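Long-range contact in uncharacterized protein (Bacteroides caccae, PDB 4R4K), which is of unknown function but has a cystatin-like fold of the NTF2 clan and binds polyethylene glycol chains in several pockets in the crystal: residues F15-A23 / W58-M66. Numbering follows the deposited sequence.
Sequences FLDKFTSSA and WPLLDSETM. With PEU (2,5,8,11,14,17,20,23,26,29,32,35,38,41,44,47,50,53,56,59,62,65,68,71,74,77,80-heptacosaoxadooctacontan-82-ol), chain J; PEU (2,5,8,11,14,17,20,23,26,29,32,35,38,41,44,47,50,53,56,59,62,65,68,71,74,77,80-heptacosaoxadooctacontan-82-ol), chain H.
T20, in the N-terminal helix of this cystatin-like (NTF2-clan) fold, presses its methyl and CB against the backbone of D62 and S63, in the loop that leads into the curved antiparallel sheet. With T20 OG1 between the backbone N and the carbonyl carbon (chi1 54°), CG2 is anti to that carbon and turned toward the loop: it rests 3.7 Å from D62 C and 3.8 Å from M66 CG. Beside it, T20 OG1 faces S63 CB at 3.7 Å. No direct hydrogen bond joins the two segments; a water does, giving a proton to T20 O and accepting one from S63 N.

Apolar side chains flank this point. L16 brings CD2 within 4.2 Å of CB of M66, a selenomethionine. The F19 ring, its CG anti to the backbone N (chi1 -176°), extends toward the loop and offers its edge to L61 CD1 (4.4 Å) and to W58 CZ2, while V118 of strand 116-123 also touches it. Q26 binds W58 NE1 and L61 N through OE1 and F19 O through NE2, tying loop to helix. A23 CB meets L60 CD1, and F149 of helix 135-152 touches both residues.

The loop also contributes to two separate sites for polyethylene glycol: L61 CD2 and T65 CG2 approach one chain, and in the other site E64 OE1 accepts a hydrogen bond from the terminal oxygen of a second chain. D62 shapes this turn as an Asx motif, with its CB directed away from the helix. Replacing D62 with an alanine would probably leave T65 N and OG1 without their acceptor and let the turn loosen. OD1 takes T65 N nearly along its C-O axis at 2.9 Å, and T65 OG1 from 42° above the carboxylate plane.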
loop_
_atom_site.group_PDB
_atom_site.type_symbol
_atom_site.label_atom_id
_atom_site.label_comp_id
_atom_site.label_asym_id
_atom_site.label_seq_id
_atom_site.Cartn_x
_atom_site.Cartn_y
_atom_site.Cartn_z
ATOM N N PHE A 15 1.086 14.046 -8.315
ATOM C CA PHE A 15 0.429 12.751 -8.486
ATOM C C PHE A 15 -0.085 12.167 -7.161
ATOM O O PHE A 15 -1.216 11.680 -7.077
ATOM C CB PHE A 15 1.378 11.745 -9.154
ATOM C CG PHE A 15 1.071 10.310 -8.813
ATOM C CD1 PHE A 15 0.045 9.616 -9.459
ATOM C CD2 PHE A 15 1.802 9.652 -7.827
ATOM C CE1 PHE A 15 -0.210 8.277 -9.148
ATOM C CE2 PHE A 15 1.509 8.337 -7.478
ATOM C CZ PHE A 15 0.512 7.648 -8.152
ATOM N N LEU A 16 0.777 12.155 -6.149
ATOM C CA LEU A 16 0.426 11.492 -4.897
ATOM C C LEU A 16 -0.746 12.185 -4.226
ATOM O O LEU A 16 -1.645 11.523 -3.688
ATOM C CB LEU A 16 1.636 11.435 -3.994
ATOM C CG LEU A 16 1.459 10.588 -2.746
ATOM C CD1 LEU A 16 1.188 9.135 -3.095
ATOM C CD2 LEU A 16 2.694 10.734 -1.871
ATOM N N ASP A 17 -0.782 13.507 -4.319
ATOM C CA ASP A 17 -1.921 14.268 -3.809
ATOM C C ASP A 17 -3.225 13.900 -4.530
ATOM O O ASP A 17 -4.265 13.733 -3.894
ATOM C CB ASP A 17 -1.637 15.773 -3.865
ATOM C CG ASP A 17 -0.674 16.223 -2.766
ATOM O OD1 ASP A 17 -0.432 15.444 -1.818
ATOM O OD2 ASP A 17 -0.167 17.363 -2.841
ATOM N N LYS A 18 -3.181 13.752 -5.845
ATOM C CA LYS A 18 -4.376 13.315 -6.543
ATOM C C LYS A 18 -4.765 11.860 -6.205
ATOM O O LYS A 18 -5.938 11.529 -6.038
ATOM C CB LYS A 18 -4.241 13.542 -8.045
ATOM C CG LYS A 18 -5.598 13.450 -8.730
ATOM C CD LYS A 18 -5.496 13.671 -10.223
ATOM C CE LYS A 18 -6.876 13.686 -10.844
ATOM N NZ LYS A 18 -6.830 13.846 -12.320
ATOM N N PHE A 19 -3.763 10.994 -6.144
ATOM C CA PHE A 19 -3.932 9.571 -5.841
ATOM C C PHE A 19 -4.662 9.393 -4.514
ATOM O O PHE A 19 -5.605 8.584 -4.411
ATOM C CB PHE A 19 -2.534 8.957 -5.789
ATOM C CG PHE A 19 -2.483 7.462 -5.581
ATOM C CD1 PHE A 19 -2.503 6.574 -6.665
ATOM C CD2 PHE A 19 -2.329 6.923 -4.302
ATOM C CE1 PHE A 19 -2.419 5.192 -6.469
ATOM C CE2 PHE A 19 -2.213 5.557 -4.116
ATOM C CZ PHE A 19 -2.270 4.694 -5.197
ATOM N N THR A 20 -4.247 10.154 -3.507
ATOM C CA THR A 20 -4.800 9.964 -2.157
ATOM C C THR A 20 -6.124 10.717 -1.975
ATOM O O THR A 20 -6.804 10.504 -0.984
ATOM C CB THR A 20 -3.819 10.411 -1.050
ATOM O OG1 THR A 20 -3.406 11.762 -1.273
ATOM C CG2 THR A 20 -2.628 9.506 -1.034
ATOM N N SER A 21 -6.475 11.582 -2.919
ATOM C CA SER A 21 -7.676 12.425 -2.778
ATOM C C SER A 21 -8.918 11.868 -3.488
ATOM O O SER A 21 -10.014 12.376 -3.277
ATOM C CB SER A 21 -7.374 13.843 -3.271
ATOM O OG SER A 21 -7.399 13.864 -4.689
ATOM N N SER A 22 -8.760 10.840 -4.318
ATOM C CA SER A 22 -9.882 10.303 -5.104
ATOM C C SER A 22 -9.758 8.801 -5.302
ATOM O O SER A 22 -8.800 8.331 -5.925
ATOM C CB SER A 22 -9.939 10.953 -6.493
ATOM O OG SER A 22 -10.880 10.299 -7.339
ATOM N N ALA A 23 -10.731 8.056 -4.790
ATOM C CA ALA A 23 -10.736 6.592 -4.938
ATOM C C ALA A 23 -10.767 6.157 -6.397
ATOM O O ALA A 23 -10.015 5.261 -6.802
ATOM C CB ALA A 23 -11.919 5.997 -4.209
ATOM N N TRP A 58 -7.533 -4.509 -2.741
ATOM C CA TRP A 58 -6.777 -3.281 -2.491
ATOM C C TRP A 58 -7.359 -2.383 -1.396
ATOM O O TRP A 58 -8.481 -1.930 -1.522
ATOM C CB TRP A 58 -6.682 -2.446 -3.776
ATOM C CG TRP A 58 -5.937 -1.164 -3.597
ATOM C CD1 TRP A 58 -6.462 0.105 -3.557
ATOM C CD2 TRP A 58 -4.525 -1.031 -3.400
ATOM N NE1 TRP A 58 -5.453 1.025 -3.341
ATOM C CE2 TRP A 58 -4.257 0.354 -3.236
ATOM C CE3 TRP A 58 -3.469 -1.950 -3.316
ATOM C CZ2 TRP A 58 -2.975 0.835 -3.020
ATOM C CZ3 TRP A 58 -2.195 -1.461 -3.111
ATOM C CH2 TRP A 58 -1.961 -0.085 -2.969
ATOM N N PRO A 59 -6.576 -2.109 -0.336
ATOM C CA PRO A 59 -6.977 -1.060 0.613
ATOM C C PRO A 59 -6.589 0.328 0.115
ATOM O O PRO A 59 -5.403 0.606 -0.057
ATOM C CB PRO A 59 -6.178 -1.401 1.892
ATOM C CG PRO A 59 -5.507 -2.723 1.610
ATOM C CD PRO A 59 -5.368 -2.790 0.127
ATOM N N LEU A 60 -7.573 1.209 -0.029
ATOM C CA LEU A 60 -7.322 2.560 -0.466
ATOM C C LEU A 60 -6.449 3.320 0.532
ATOM O O LEU A 60 -6.700 3.273 1.742
ATOM C CB LEU A 60 -8.650 3.276 -0.727
ATOM C CG LEU A 60 -9.456 2.733 -1.922
ATOM C CD1 LEU A 60 -10.911 3.160 -1.834
ATOM C CD2 LEU A 60 -8.870 3.183 -3.249
ATOM N N LEU A 61 -5.453 4.019 -0.011
ATOM C CA LEU A 61 -4.454 4.759 0.767
ATOM C C LEU A 61 -4.769 6.248 0.798
ATOM O O LEU A 61 -5.024 6.852 -0.239
ATOM C CB LEU A 61 -3.082 4.577 0.146
ATOM C CG LEU A 61 -2.581 3.141 0.213
ATOM C CD1 LEU A 61 -1.296 3.032 -0.574
ATOM C CD2 LEU A 61 -2.398 2.654 1.646
ATOM N N ASP A 62 -4.805 6.823 2.000
ATOM C CA ASP A 62 -5.118 8.237 2.149
ATOM C C ASP A 62 -3.893 9.098 2.378
ATOM O O ASP A 62 -2.789 8.580 2.514
ATOM C CB ASP A 62 -6.197 8.440 3.220
ATOM C CG ASP A 62 -5.730 8.168 4.632
ATOM O OD1 ASP A 62 -4.511 8.094 4.909
ATOM O OD2 ASP A 62 -6.619 8.056 5.509
ATOM N N SER A 63 -4.091 10.410 2.404
ATOM C CA SER A 63 -2.959 11.351 2.464
ATOM C C SER A 63 -2.204 11.240 3.778
ATOM O O SER A 63 -0.988 11.377 3.803
ATOM C CB SER A 63 -3.419 12.787 2.252
ATOM O OG SER A 63 -4.346 13.168 3.230
ATOM N N GLU A 64 -2.920 10.999 4.871
ATOM C CA GLU A 64 -2.293 10.872 6.171
ATOM C C GLU A 64 -1.342 9.671 6.209
ATOM O O GLU A 64 -0.242 9.751 6.763
ATOM C CB GLU A 64 -3.374 10.744 7.260
ATOM C CG GLU A 64 -4.228 11.996 7.426
ATOM C CD GLU A 64 -5.352 12.194 6.390
ATOM O OE1 GLU A 64 -5.620 11.307 5.535
ATOM O OE2 GLU A 64 -5.988 13.277 6.430
ATOM N N THR A 65 -1.757 8.567 5.606
ATOM C CA THR A 65 -0.951 7.369 5.572
ATOM C C THR A 65 0.334 7.581 4.774
ATOM O O THR A 65 1.384 7.042 5.136
ATOM C CB THR A 65 -1.758 6.178 5.035
ATOM O OG1 THR A 65 -2.814 5.898 5.953
ATOM C CG2 THR A 65 -0.906 4.910 4.899
HETATM N N MSE A 66 0.259 8.377 3.717
HETATM C CA MSE A 66 1.390 8.547 2.818
HETATM C C MSE A 66 2.368 9.630 3.268
HETATM O O MSE A 66 3.307 9.938 2.552
HETATM C CB MSE A 66 0.876 8.802 1.411
HETATM C CG MSE A 66 0.098 7.625 0.841
HETATM SE SE MSE A 66 1.224 6.012 0.748
HETATM C CE MSE A 66 2.882 6.747 0.059
HETATM O OCV PEU J . -13.597 7.825 10.391
HETATM C CCW PEU J . -13.121 7.005 9.335
HETATM C CCX PEU J . -12.407 7.838 8.287
HETATM O OCY PEU J . -11.543 6.952 7.574
HETATM C CCZ PEU J . -11.955 6.618 6.246
HETATM C CDA PEU J . -10.749 6.837 5.350
HETATM O ODB PEU J . -10.585 8.234 5.149
HETATM C CDC PEU J . -9.252 8.668 4.852
HETATM C CDD PEU J . -8.945 10.012 5.520
HETATM O ODE PEU J . -8.556 10.992 4.543
HETATM O OCP PEU H . -5.193 -4.253 11.419
HETATM C CCQ PEU H . -5.555 -4.157 10.044
HETATM C CCR PEU H . -4.340 -3.748 9.218
HETATM O OCS PEU H . -3.813 -2.510 9.700
HETATM C CCT PEU H . -2.417 -2.567 10.038
HETATM C CCU PEU H . -1.548 -2.590 8.783
HETATM O OCV PEU H . -1.914 -1.483 7.963
HETATM C CCW PEU H . -0.985 -1.196 6.924
HETATM C CCX PEU H . -1.713 -0.428 5.834
HETATM O OCY PEU H . -2.322 0.766 6.337
HETATM C CCZ PEU H . -2.977 1.570 5.338
HETATM C CDA PEU H . -4.276 0.943 4.825
HETATM O ODB PEU H . -5.357 1.875 4.858
HETATM C CDC PEU H . -6.555 1.381 5.469
HETATM C CDD PEU H . -6.358 1.333 6.986
HETATM O ODE PEU H . -7.618 1.305 7.664
HETATM O O HOH W 1 -6.665 11.387 1.539
#